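Local coordinates for glycoside hydrolase family 16 protein (Bacteroides ovatus, PDB 7KR6) that probably hydrolyses beta-glucan chains from within as a family 16 endo-glucanase, and binds a mixed-linkage glucan-derived inhibitor in its cleft, at residues Trp50-His55 against Tyr67-Val72; Val82-Ala87 against Asn263-Trp268; Ser96-Ser101 against Tyr233-Leu238. The protein carries 1 engineered substitution. All blocks are in the same frame, centred on the assembly; numbering follows the deposited sequence.

Interaction 1: residues Trp50-His55 against Tyr67-Val72; sequences WTKETH and YDAAHV
The imidazole of His-55 presents its edge to Tyr-67, CD2 lying 4.0 Å from CD2 of the phenol ring; the Tyr-67 ring is itself approached obliquely. Also in the imidazole plane is the carboxylate of Glu-53, whose OE1 accepts a bond from His-55 NE2 at 2.6 Å through the anti lone pair. Trp-59, a residue of the glycan pocket, stacks on the His-55 ring, so the contact backs one wall of that site. Histidine suits this place because one flat ring can stack and still donate at its rim. Behind the rings the backbones of His-55 and Tyr-67 form a single antiparallel hydrogen-bonded bridge, N to O both ways. Next to it waters replace direct bonds: one accepts from Ala-69 N and bonds to Thr-54 OG1, another bonds to Glu-53 O and Asp-68 O. Lys-52 closes the far end: with CG anti to its carbonyl carbon (chi1 -53°) and the rest extended, its apolar shaft slides past Val-72, CD to CB 3.7 Å, and carries NZ above the carbonyl plane of Val-72, 2.9 Å from O. A weak bond to Ala-69 O and a cation-pi contact with Phe-45 complete its setting. Strand 51-52 runs antiparallel to strand 93-107 and strand 66-67 parallel to it, with backbone bonds from Thr-51, Glu-53 and Asp-68, while Tyr-67 OH is bonded to Asn-237 on strand 232-240.

Interaction 2: residues Val82-Ala87 against Asn263-Trp268; sequences VLILTA and NMYIDW
Strands 80-90 and 261-271 run antiparallel here, as neighbours in the beta-sandwich of family 16; the axes of these short segments approach to 4.4 Å. Leu-83 pairs with Ile-266, and Leu-85 with Met-264, as hydrogen-bonded pairs, each joined by two backbone bonds; the straightest, Met-264 N to Leu-85 O, spans 2.8 Å. At the alternate positions Tyr-265 and Asn-263 turn a CA hydrogen to the carbonyls of Leu-83 and Leu-85. The alternation of a beta strand then sorts the side chains. Leu-83, Leu-85, Met-264 and Ile-266 share the buried face, where branched and flexible apolar chains can fill space without needing polar partners: Leu-83 CD2 lies beside Ile-266 CD1 at 3.8 Å, and Met-264 SD still lies 3.9 Å from Leu-85 CD1, though the methionine chain runs on away from the strand. Phe-236 of strand 232-240 meets Leu-85 and Ile-266 on this side, within the sandwich interior. The other, partly exposed face carries Ile-84, Thr-86, Asn-263 and Tyr-265, a mixture of aliphatic, polar and aromatic groups. Ile-84 lies alongside the phenol of Tyr-265, and from the end of the segment the buried Val-82 reaches that ring's edge, CG2 to CD1 3.7 Å. Asn-263 works in two directions. Its OD1 accepts the Thr-86 hydroxyl at 2.8 Å, with OG1 standing above the carbonyl plane, while ND2 donates in the amide plane to Tyr-265 OH at 2.9 Å, a nearly straight bond of 173°. Together the two bonds fix the rotation of the amide, and Ile-84 CG2 lies 3.6 Å from its CG.

Interaction 3: residues Ser96-Ser101 against Tyr233-Leu238; sequences SGRINS and YILFNL. With BGC (beta-D-glucopyranose), chain C.
Ile-99 and Phe-236 point the same way from a hydrogen-bonded pair, CD1 to CD2 4.1 Å, and form the densely packed side of this antiparallel contact. Their side chains enter the sandwich interior, where Trp-50 meets Ile-99 and Phe-129 lies nearly parallel to the Phe-236 ring; bulky apolar residues suit a face closed off from water. The backbone is held closely as well: Ile-99 N reaches Phe-236 O at 3.0 Å, and the reverse bond completes the pair. At the two ends serine hydroxyls add to the backbone bonds. Ser-96 OG, anti to its own N at chi1 -167°, donates to Leu-238 O at 2.6 Å in the carbonyl plane and on a lone pair, whereas Ser-101 OG accepts Ile-234 N at 3.0 Å and is also bonded to Lys-105 O. Strands 93-107 and 232-240 belong to the concave, substrate-binding sheet of the family 16 beta-jelly roll, and the opposite side of the pair faces the glycan cleft. There polar residues, Arg-98, Asn-100 and Asn-237, sit around Leu-235. With the sugar in place this side too is largely buried; of these four, Asn-100 alone is partly exposed. Arg-98 runs extended beside Asn-237, CB to CB 3.8 Å, and alongside Leu-235, whose CD2 lies 3.9 Å from NH2 of the arginine. The guanidinium meets a bound glucose at its edge, NH2 donating in plane to O6 at 3.1 Å with an N-H...O angle of 167°. Glu-53 steadies it through a salt bridge to NE and also accepts from Asn-100 ND2, so one carboxylate probably positions both. The Asn-237 side chain is about 4 Å from the bound 2-fluoroglucose at nearest atoms, its amide held by Trp-130 NE1, which donates to OD1.

How the interactions relate
Interaction 3 is the most deeply buried of the three and interaction 1 the most exposed, with two-faced interaction 2 between them. Interactions 2 and 3 are antiparallel strand pairs that share an apolar interior, where Leu-83 CD2 packs on Ile-99 CD1; interaction 3 is nested inside the long chain loop closed by interaction 2. Interaction 1 relies instead on one bridge, waters and a lysine, and lies along the outer border of strand 93-107. It joins interaction 3 by polar groups, a probable backbone bond from Thr-51 N to Asn-100 O among them, but joins interaction 2 through packing of Val-72 on the leucines of strand 80-90 and a probable backbone bond from Thr-86 N to His-71 O.

Interaction 1: residues Trp50-His55 against Tyr67-Val72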
loop_
_atom_site.group_PDB
_atom_site.type_symbol
_atom_site.label_atom_id
_atom_site.label_comp_id
_atom_site.label_asym_id
_atom_site.label_seq_id
_atom_site.Cartn_x
_atom_site.Cartn_y
_atom_site.Cartn_z
ATOM N N TRP A 50 -2.076 -30.681 -2.025
ATOM C CA TRP A 50 -1.268 -29.586 -2.636
ATOM C C TRP A 50 -1.003 -29.847 -4.112
ATOM O O TRP A 50 -0.910 -31.035 -4.513
ATOM C CB TRP A 50 0.047 -29.423 -1.860
ATOM C CG TRP A 50 -0.112 -29.189 -0.395
ATOM C CD1 TRP A 50 0.082 -30.076 0.613
ATOM C CD2 TRP A 50 -0.600 -27.982 0.231
ATOM N NE1 TRP A 50 -0.197 -29.510 1.825
ATOM C CE2 TRP A 50 -0.587 -28.210 1.627
ATOM C CE3 TRP A 50 -0.952 -26.704 -0.251
ATOM C CZ2 TRP A 50 -1.008 -27.265 2.566
ATOM C CZ3 TRP A 50 -1.309 -25.756 0.688
ATOM C CH2 TRP A 50 -1.349 -26.017 2.062
ATOM N N THR A 51 -0.804 -28.777 -4.878
ATOM C CA THR A 51 -0.330 -28.767 -6.255
ATOM C C THR A 51 0.884 -27.844 -6.318
ATOM O O THR A 51 0.750 -26.686 -5.889
ATOM C CB THR A 51 -1.426 -28.304 -7.205
ATOM O OG1 THR A 51 -2.564 -29.083 -6.852
ATOM C CG2 THR A 51 -1.074 -28.415 -8.668
ATOM N N LYS A 52 1.990 -28.341 -6.845
ATOM C CA LYS A 52 3.143 -27.509 -7.252
ATOM C C LYS A 52 2.820 -26.743 -8.526
ATOM O O LYS A 52 2.261 -27.304 -9.463
ATOM C CB LYS A 52 4.401 -28.369 -7.452
ATOM C CG LYS A 52 4.754 -29.245 -6.274
ATOM C CD LYS A 52 5.997 -30.043 -6.524
ATOM C CE LYS A 52 6.381 -30.967 -5.401
ATOM N NZ LYS A 52 7.740 -31.534 -5.651
ATOM N N GLU A 53 3.180 -25.456 -8.564
ATOM C CA GLU A 53 2.887 -24.577 -9.703
ATOM C C GLU A 53 4.114 -24.484 -10.586
ATOM O O GLU A 53 5.273 -24.532 -10.063
ATOM C CB GLU A 53 2.381 -23.187 -9.270
ATOM C CG GLU A 53 1.075 -23.271 -8.525
ATOM C CD GLU A 53 0.430 -21.915 -8.267
ATOM O OE1 GLU A 53 0.515 -21.078 -9.162
ATOM O OE2 GLU A 53 -0.103 -21.708 -7.171
ATOM N N THR A 54 3.841 -24.317 -11.876
ATOM C CA THR A 54 4.838 -24.126 -12.955
ATOM C C THR A 54 4.483 -22.882 -13.746
ATOM O O THR A 54 3.383 -22.826 -14.328
ATOM C CB THR A 54 4.915 -25.312 -13.930
ATOM O OG1 THR A 54 5.230 -26.463 -13.155
ATOM C CG2 THR A 54 5.972 -25.063 -14.987
ATOM N N HIS A 55 5.349 -21.877 -13.738
ATOM C CA HIS A 55 5.080 -20.626 -14.466
ATOM C C HIS A 55 6.408 -20.034 -14.937
ATOM O O HIS A 55 7.423 -20.229 -14.245
ATOM C CB HIS A 55 4.375 -19.566 -13.589
ATOM C CG HIS A 55 3.111 -20.005 -12.929
ATOM N ND1 HIS A 55 1.900 -20.059 -13.606
ATOM C CD2 HIS A 55 2.858 -20.386 -11.652
ATOM C CE1 HIS A 55 0.955 -20.447 -12.765
ATOM N NE2 HIS A 55 1.511 -20.641 -11.547
ATOM N N TYR A 67 8.568 -20.414 -11.583
ATOM C CA TYR A 67 8.205 -21.451 -10.604
ATOM C C TYR A 67 8.311 -22.827 -11.276
ATOM O O TYR A 67 7.847 -22.944 -12.457
ATOM C CB TYR A 67 6.793 -21.202 -10.088
ATOM C CG TYR A 67 6.661 -20.036 -9.118
ATOM C CD1 TYR A 67 7.395 -20.030 -7.946
ATOM C CD2 TYR A 67 5.780 -18.995 -9.348
ATOM C CE1 TYR A 67 7.254 -19.014 -7.006
ATOM C CE2 TYR A 67 5.615 -17.987 -8.412
ATOM C CZ TYR A 67 6.347 -18.005 -7.237
ATOM O OH TYR A 67 6.194 -16.994 -6.308
ATOM N N ASP A 68 8.805 -23.802 -10.564
ATOM C CA ASP A 68 8.804 -25.193 -11.091
ATOM C C ASP A 68 8.754 -26.207 -9.973
ATOM O O ASP A 68 8.933 -25.883 -8.785
ATOM C CB ASP A 68 9.897 -25.429 -12.118
ATOM C CG ASP A 68 11.298 -25.418 -11.570
ATOM O OD1 ASP A 68 11.484 -25.789 -10.402
ATOM O OD2 ASP A 68 12.197 -25.087 -12.356
ATOM N N ALA A 69 8.430 -27.435 -10.363
ATOM C CA ALA A 69 8.171 -28.476 -9.361
ATOM C C ALA A 69 9.475 -28.837 -8.645
ATOM O O ALA A 69 9.414 -29.272 -7.494
ATOM C CB ALA A 69 7.516 -29.663 -10.024
ATOM N N ALA A 70 10.622 -28.729 -9.316
ATOM C CA ALA A 70 11.909 -29.137 -8.714
ATOM C C ALA A 70 12.257 -28.249 -7.515
ATOM O O ALA A 70 13.126 -28.653 -6.713
ATOM C CB ALA A 70 13.008 -29.088 -9.745
ATOM N N HIS A 71 11.667 -27.051 -7.417
ATOM C CA HIS A 71 12.032 -26.113 -6.335
ATOM C C HIS A 71 11.034 -26.198 -5.188
ATOM O O HIS A 71 11.007 -25.273 -4.335
ATOM C CB HIS A 71 12.258 -24.736 -6.952
ATOM C CG HIS A 71 13.543 -24.706 -7.708
ATOM N ND1 HIS A 71 13.651 -25.172 -9.028
ATOM C CD2 HIS A 71 14.785 -24.305 -7.349
ATOM C CE1 HIS A 71 14.908 -25.038 -9.446
ATOM N NE2 HIS A 71 15.618 -24.519 -8.438
ATOM N N VAL A 72 10.192 -27.224 -5.187
ATOM C CA VAL A 72 9.335 -27.587 -4.037
ATOM C C VAL A 72 9.791 -28.973 -3.590
ATOM O O VAL A 72 9.825 -29.903 -4.447
ATOM C CB VAL A 72 7.844 -27.575 -4.405
ATOM C CG1 VAL A 72 7.013 -27.878 -3.179
ATOM C CG2 VAL A 72 7.424 -26.245 -5.038
HETATM O O HOH W 1 6.726 -24.451 -7.747
HETATM O O HOH W 2 7.607 -27.771 -13.142
#

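Interaction 2: residues Val82-Ala87 against Asn263-Trp268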
loop_
_atom_site.group_PDB
_atom_site.type_symbol
_atom_site.label_atom_id
_atom_site.label_comp_id
_atom_site.label_asym_id
_atom_site.label_seq_id
_atom_site.Cartn_x
_atom_site.Cartn_y
_atom_site.Cartn_z
ATOM N N VAL A 82 9.808 -30.831 7.019
ATOM C CA VAL A 82 9.258 -29.498 6.600
ATOM C C VAL A 82 9.039 -29.466 5.093
ATOM O O VAL A 82 9.745 -30.118 4.293
ATOM C CB VAL A 82 10.212 -28.361 7.042
ATOM C CG1 VAL A 82 10.451 -28.416 8.525
ATOM C CG2 VAL A 82 11.512 -28.405 6.276
ATOM N N LEU A 83 8.115 -28.631 4.671
ATOM C CA LEU A 83 8.014 -28.218 3.264
ATOM C C LEU A 83 9.153 -27.219 2.978
ATOM O O LEU A 83 9.318 -26.266 3.735
ATOM C CB LEU A 83 6.631 -27.593 3.009
ATOM C CG LEU A 83 6.405 -27.009 1.614
ATOM C CD1 LEU A 83 6.272 -28.101 0.561
ATOM C CD2 LEU A 83 5.168 -26.103 1.645
ATOM N N ILE A 84 9.834 -27.386 1.847
ATOM C CA ILE A 84 10.978 -26.512 1.459
ATOM C C ILE A 84 10.669 -25.881 0.117
ATOM O O ILE A 84 10.527 -26.570 -0.911
ATOM C CB ILE A 84 12.308 -27.284 1.430
ATOM C CG1 ILE A 84 12.529 -28.085 2.705
ATOM C CG2 ILE A 84 13.467 -26.341 1.166
ATOM C CD1 ILE A 84 13.702 -29.032 2.605
ATOM N N LEU A 85 10.545 -24.554 0.104
ATOM C CA LEU A 85 10.560 -23.794 -1.151
ATOM C C LEU A 85 11.965 -23.208 -1.341
ATOM O O LEU A 85 12.417 -22.409 -0.469
ATOM C CB LEU A 85 9.514 -22.682 -1.106
ATOM C CG LEU A 85 8.117 -23.128 -0.679
ATOM C CD1 LEU A 85 7.184 -21.942 -0.556
ATOM C CD2 LEU A 85 7.533 -24.172 -1.634
ATOM N N THR A 86 12.583 -23.552 -2.457
ATOM C CA THR A 86 13.992 -23.169 -2.735
ATOM C C THR A 86 14.066 -22.195 -3.887
ATOM O O THR A 86 13.654 -22.501 -4.998
ATOM C CB THR A 86 14.836 -24.402 -3.069
ATOM O OG1 THR A 86 14.729 -25.283 -1.946
ATOM C CG2 THR A 86 16.270 -23.981 -3.350
ATOM N N ALA A 87 14.625 -21.014 -3.625
ATOM C CA ALA A 87 14.939 -20.024 -4.665
ATOM C C ALA A 87 16.413 -20.202 -5.057
ATOM O O ALA A 87 17.241 -20.385 -4.169
ATOM C CB ALA A 87 14.678 -18.642 -4.163
ATOM N N ASN A 263 16.304 -21.040 1.063
ATOM C CA ASN A 263 15.110 -21.843 1.424
ATOM C C ASN A 263 14.138 -21.065 2.299
ATOM O O ASN A 263 14.536 -20.294 3.171
ATOM C CB ASN A 263 15.503 -23.072 2.219
ATOM C CG ASN A 263 16.227 -24.100 1.377
ATOM O OD1 ASN A 263 16.105 -24.099 0.153
ATOM N ND2 ASN A 263 16.949 -24.994 2.047
ATOM N N MET A 264 12.862 -21.273 2.034
ATOM C CA MET A 264 11.772 -20.958 2.971
ATOM C C MET A 264 11.219 -22.306 3.450
ATOM O O MET A 264 11.027 -23.180 2.617
ATOM C CB MET A 264 10.711 -20.160 2.225
ATOM C CG MET A 264 9.400 -20.019 2.911
ATOM S SD MET A 264 8.302 -19.025 1.832
ATOM C CE MET A 264 6.819 -18.940 2.805
ATOM N N TYR A 265 11.006 -22.446 4.746
ATOM C CA TYR A 265 10.604 -23.722 5.383
ATOM C C TYR A 265 9.253 -23.584 6.073
ATOM O O TYR A 265 9.025 -22.654 6.886
ATOM C CB TYR A 265 11.623 -24.117 6.442
ATOM C CG TYR A 265 13.059 -24.239 5.986
ATOM C CD1 TYR A 265 13.542 -25.421 5.465
ATOM C CD2 TYR A 265 13.959 -23.192 6.144
ATOM C CE1 TYR A 265 14.864 -25.550 5.077
ATOM C CE2 TYR A 265 15.283 -23.309 5.763
ATOM C CZ TYR A 265 15.749 -24.513 5.275
ATOM O OH TYR A 265 17.057 -24.630 4.888
ATOM N N ILE A 266 8.338 -24.539 5.823
ATOM C CA ILE A 266 7.018 -24.608 6.510
ATOM C C ILE A 266 6.974 -25.949 7.263
ATOM O O ILE A 266 7.005 -27.004 6.614
ATOM C CB ILE A 266 5.823 -24.416 5.561
ATOM C CG1 ILE A 266 5.895 -23.117 4.748
ATOM C CG2 ILE A 266 4.539 -24.429 6.347
ATOM C CD1 ILE A 266 6.727 -23.169 3.488
ATOM N N ASP A 267 6.969 -25.864 8.579
ATOM C CA ASP A 267 7.033 -27.087 9.439
ATOM C C ASP A 267 5.658 -27.732 9.445
ATOM O O ASP A 267 5.580 -28.991 9.474
ATOM C CB ASP A 267 7.416 -26.738 10.863
ATOM C CG ASP A 267 7.777 -27.929 11.739
ATOM O OD1 ASP A 267 7.813 -29.049 11.188
ATOM O OD2 ASP A 267 8.028 -27.712 12.927
ATOM N N TRP A 268 4.616 -26.927 9.422
ATOM C CA TRP A 268 3.225 -27.435 9.543
ATOM C C TRP A 268 2.261 -26.310 9.221
ATOM O O TRP A 268 2.614 -25.124 9.296
ATOM C CB TRP A 268 2.927 -28.053 10.926
ATOM C CG TRP A 268 3.236 -27.214 12.125
ATOM C CD1 TRP A 268 4.310 -27.367 12.965
ATOM C CD2 TRP A 268 2.471 -26.128 12.665
ATOM N NE1 TRP A 268 4.248 -26.462 13.977
ATOM C CE2 TRP A 268 3.119 -25.711 13.841
ATOM C CE3 TRP A 268 1.281 -25.494 12.297
ATOM C CZ2 TRP A 268 2.669 -24.653 14.624
ATOM C CZ3 TRP A 268 0.831 -24.443 13.066
ATOM C CH2 TRP A 268 1.519 -24.026 14.204
#

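Interaction 3: residues Ser96-Ser101 against Tyr233-Leu238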
loop_
_atom_site.group_PDB
_atom_site.type_symbol
_atom_site.label_atom_id
_atom_site.label_comp_id
_atom_site.label_asym_id
_atom_site.label_seq_id
_atom_site.Cartn_x
_atom_site.Cartn_y
_atom_site.Cartn_z
ATOM N N SER A 96 12.082 -20.816 -8.404
ATOM C CA SER A 96 11.632 -20.964 -7.013
ATOM C C SER A 96 10.366 -21.809 -7.009
ATOM O O SER A 96 10.056 -22.395 -8.049
ATOM C CB SER A 96 11.410 -19.600 -6.372
ATOM O OG SER A 96 11.270 -19.739 -4.975
ATOM N N GLY A 97 9.754 -21.927 -5.837
ATOM C CA GLY A 97 8.594 -22.803 -5.636
ATOM C C GLY A 97 7.376 -22.132 -5.075
ATOM O O GLY A 97 7.469 -21.124 -4.307
ATOM N N ARG A 98 6.232 -22.692 -5.465
ATOM C CA ARG A 98 4.907 -22.158 -5.090
ATOM C C ARG A 98 3.943 -23.340 -5.085
ATOM O O ARG A 98 3.956 -24.108 -6.082
ATOM C CB ARG A 98 4.433 -21.135 -6.124
ATOM C CG ARG A 98 2.993 -20.665 -5.945
ATOM C CD ARG A 98 2.743 -19.364 -6.640
ATOM N NE ARG A 98 1.330 -19.085 -6.878
ATOM C CZ ARG A 98 0.853 -17.906 -7.202
ATOM N NH1 ARG A 98 1.632 -16.851 -7.234
ATOM N NH2 ARG A 98 -0.438 -17.760 -7.506
ATOM N N ILE A 99 3.133 -23.455 -4.050
ATOM C CA ILE A 99 2.066 -24.492 -3.999
ATOM C C ILE A 99 0.735 -23.852 -3.648
ATOM O O ILE A 99 0.669 -22.815 -2.948
ATOM C CB ILE A 99 2.430 -25.597 -3.003
ATOM C CG1 ILE A 99 2.365 -25.110 -1.562
ATOM C CG2 ILE A 99 3.752 -26.234 -3.354
ATOM C CD1 ILE A 99 2.668 -26.149 -0.501
ATOM N N ASN A 100 -0.332 -24.583 -3.967
ATOM C CA ASN A 100 -1.669 -24.198 -3.524
ATOM C C ASN A 100 -2.495 -25.448 -3.236
ATOM O O ASN A 100 -2.168 -26.502 -3.783
ATOM C CB ASN A 100 -2.349 -23.337 -4.589
ATOM C CG ASN A 100 -2.707 -24.075 -5.872
ATOM O OD1 ASN A 100 -3.701 -24.815 -5.878
ATOM N ND2 ASN A 100 -1.903 -23.945 -6.923
ATOM N N SER A 101 -3.624 -25.262 -2.578
ATOM C CA SER A 101 -4.591 -26.333 -2.265
ATOM C C SER A 101 -5.917 -26.126 -3.009
ATOM O O SER A 101 -6.928 -26.733 -2.549
ATOM C CB SER A 101 -4.741 -26.486 -0.771
ATOM O OG SER A 101 -5.435 -25.398 -0.170
ATOM N N TYR A 233 -8.833 -21.439 -0.395
ATOM C CA TYR A 233 -7.685 -22.367 -0.336
ATOM C C TYR A 233 -6.389 -21.617 -0.001
ATOM O O TYR A 233 -6.379 -20.377 0.103
ATOM C CB TYR A 233 -7.550 -23.079 -1.671
ATOM C CG TYR A 233 -7.247 -22.218 -2.867
ATOM C CD1 TYR A 233 -5.931 -21.893 -3.222
ATOM C CD2 TYR A 233 -8.240 -21.709 -3.671
ATOM C CE1 TYR A 233 -5.633 -21.145 -4.349
ATOM C CE2 TYR A 233 -7.954 -20.964 -4.797
ATOM C CZ TYR A 233 -6.643 -20.646 -5.132
ATOM O OH TYR A 233 -6.357 -19.929 -6.242
ATOM N N ILE A 234 -5.358 -22.403 0.211
ATOM C CA ILE A 234 -4.084 -21.940 0.838
ATOM C C ILE A 234 -2.996 -21.917 -0.206
ATOM O O ILE A 234 -2.925 -22.822 -1.069
ATOM C CB ILE A 234 -3.722 -22.833 2.035
ATOM C CG1 ILE A 234 -4.846 -22.924 3.053
ATOM C CG2 ILE A 234 -2.426 -22.374 2.695
ATOM C CD1 ILE A 234 -4.801 -24.155 3.951
ATOM N N LEU A 235 -2.133 -20.907 -0.113
ATOM C CA LEU A 235 -0.931 -20.818 -0.941
ATOM C C LEU A 235 0.276 -20.478 -0.085
ATOM O O LEU A 235 0.135 -19.778 0.942
ATOM C CB LEU A 235 -1.022 -19.758 -2.037
ATOM C CG LEU A 235 -2.221 -19.868 -2.975
ATOM C CD1 LEU A 235 -3.334 -18.942 -2.540
ATOM C CD2 LEU A 235 -1.795 -19.571 -4.377
ATOM N N PHE A 236 1.422 -21.013 -0.529
ATOM C CA PHE A 236 2.775 -20.613 -0.036
ATOM C C PHE A 236 3.671 -20.396 -1.237
ATOM O O PHE A 236 3.645 -21.185 -2.194
ATOM C CB PHE A 236 3.434 -21.676 0.847
ATOM C CG PHE A 236 2.734 -22.006 2.143
ATOM C CD1 PHE A 236 2.906 -21.271 3.299
ATOM C CD2 PHE A 236 1.922 -23.131 2.194
ATOM C CE1 PHE A 236 2.289 -21.648 4.487
ATOM C CE2 PHE A 236 1.248 -23.464 3.354
ATOM C CZ PHE A 236 1.439 -22.731 4.504
ATOM N N ASN A 237 4.524 -19.376 -1.186
ATOM C CA ASN A 237 5.471 -19.174 -2.319
ATOM C C ASN A 237 6.652 -18.360 -1.839
ATOM O O ASN A 237 6.541 -17.664 -0.798
ATOM C CB ASN A 237 4.840 -18.453 -3.506
ATOM C CG ASN A 237 4.524 -17.016 -3.174
ATOM O OD1 ASN A 237 3.658 -16.737 -2.317
ATOM N ND2 ASN A 237 5.388 -16.107 -3.626
ATOM N N LEU A 238 7.745 -18.499 -2.568
ATOM C CA LEU A 238 8.940 -17.636 -2.380
ATOM C C LEU A 238 9.182 -16.975 -3.731
ATOM O O LEU A 238 9.810 -17.572 -4.636
ATOM C CB LEU A 238 10.119 -18.449 -1.839
ATOM C CG LEU A 238 11.443 -17.689 -1.692
ATOM C CD1 LEU A 238 11.306 -16.530 -0.719
ATOM C CD2 LEU A 238 12.474 -18.637 -1.144
HETATM C C2 BGC C . -1.245 -10.487 -8.771
HETATM C C3 BGC C . -2.312 -10.968 -9.788
HETATM C C4 BGC C . -2.472 -12.472 -9.793
HETATM C C5 BGC C . -2.741 -13.027 -8.379
HETATM C C6 BGC C . -2.815 -14.530 -8.279
HETATM C C1 BGC C . -1.598 -11.148 -7.466
HETATM O O2 BGC C . -1.160 -9.096 -8.670
HETATM O O3 BGC C . -1.889 -10.432 -11.046
HETATM O O4 BGC C . -3.558 -12.827 -10.692
HETATM O O5 BGC C . -1.657 -12.565 -7.513
HETATM O O6 BGC C . -1.576 -15.134 -8.724
#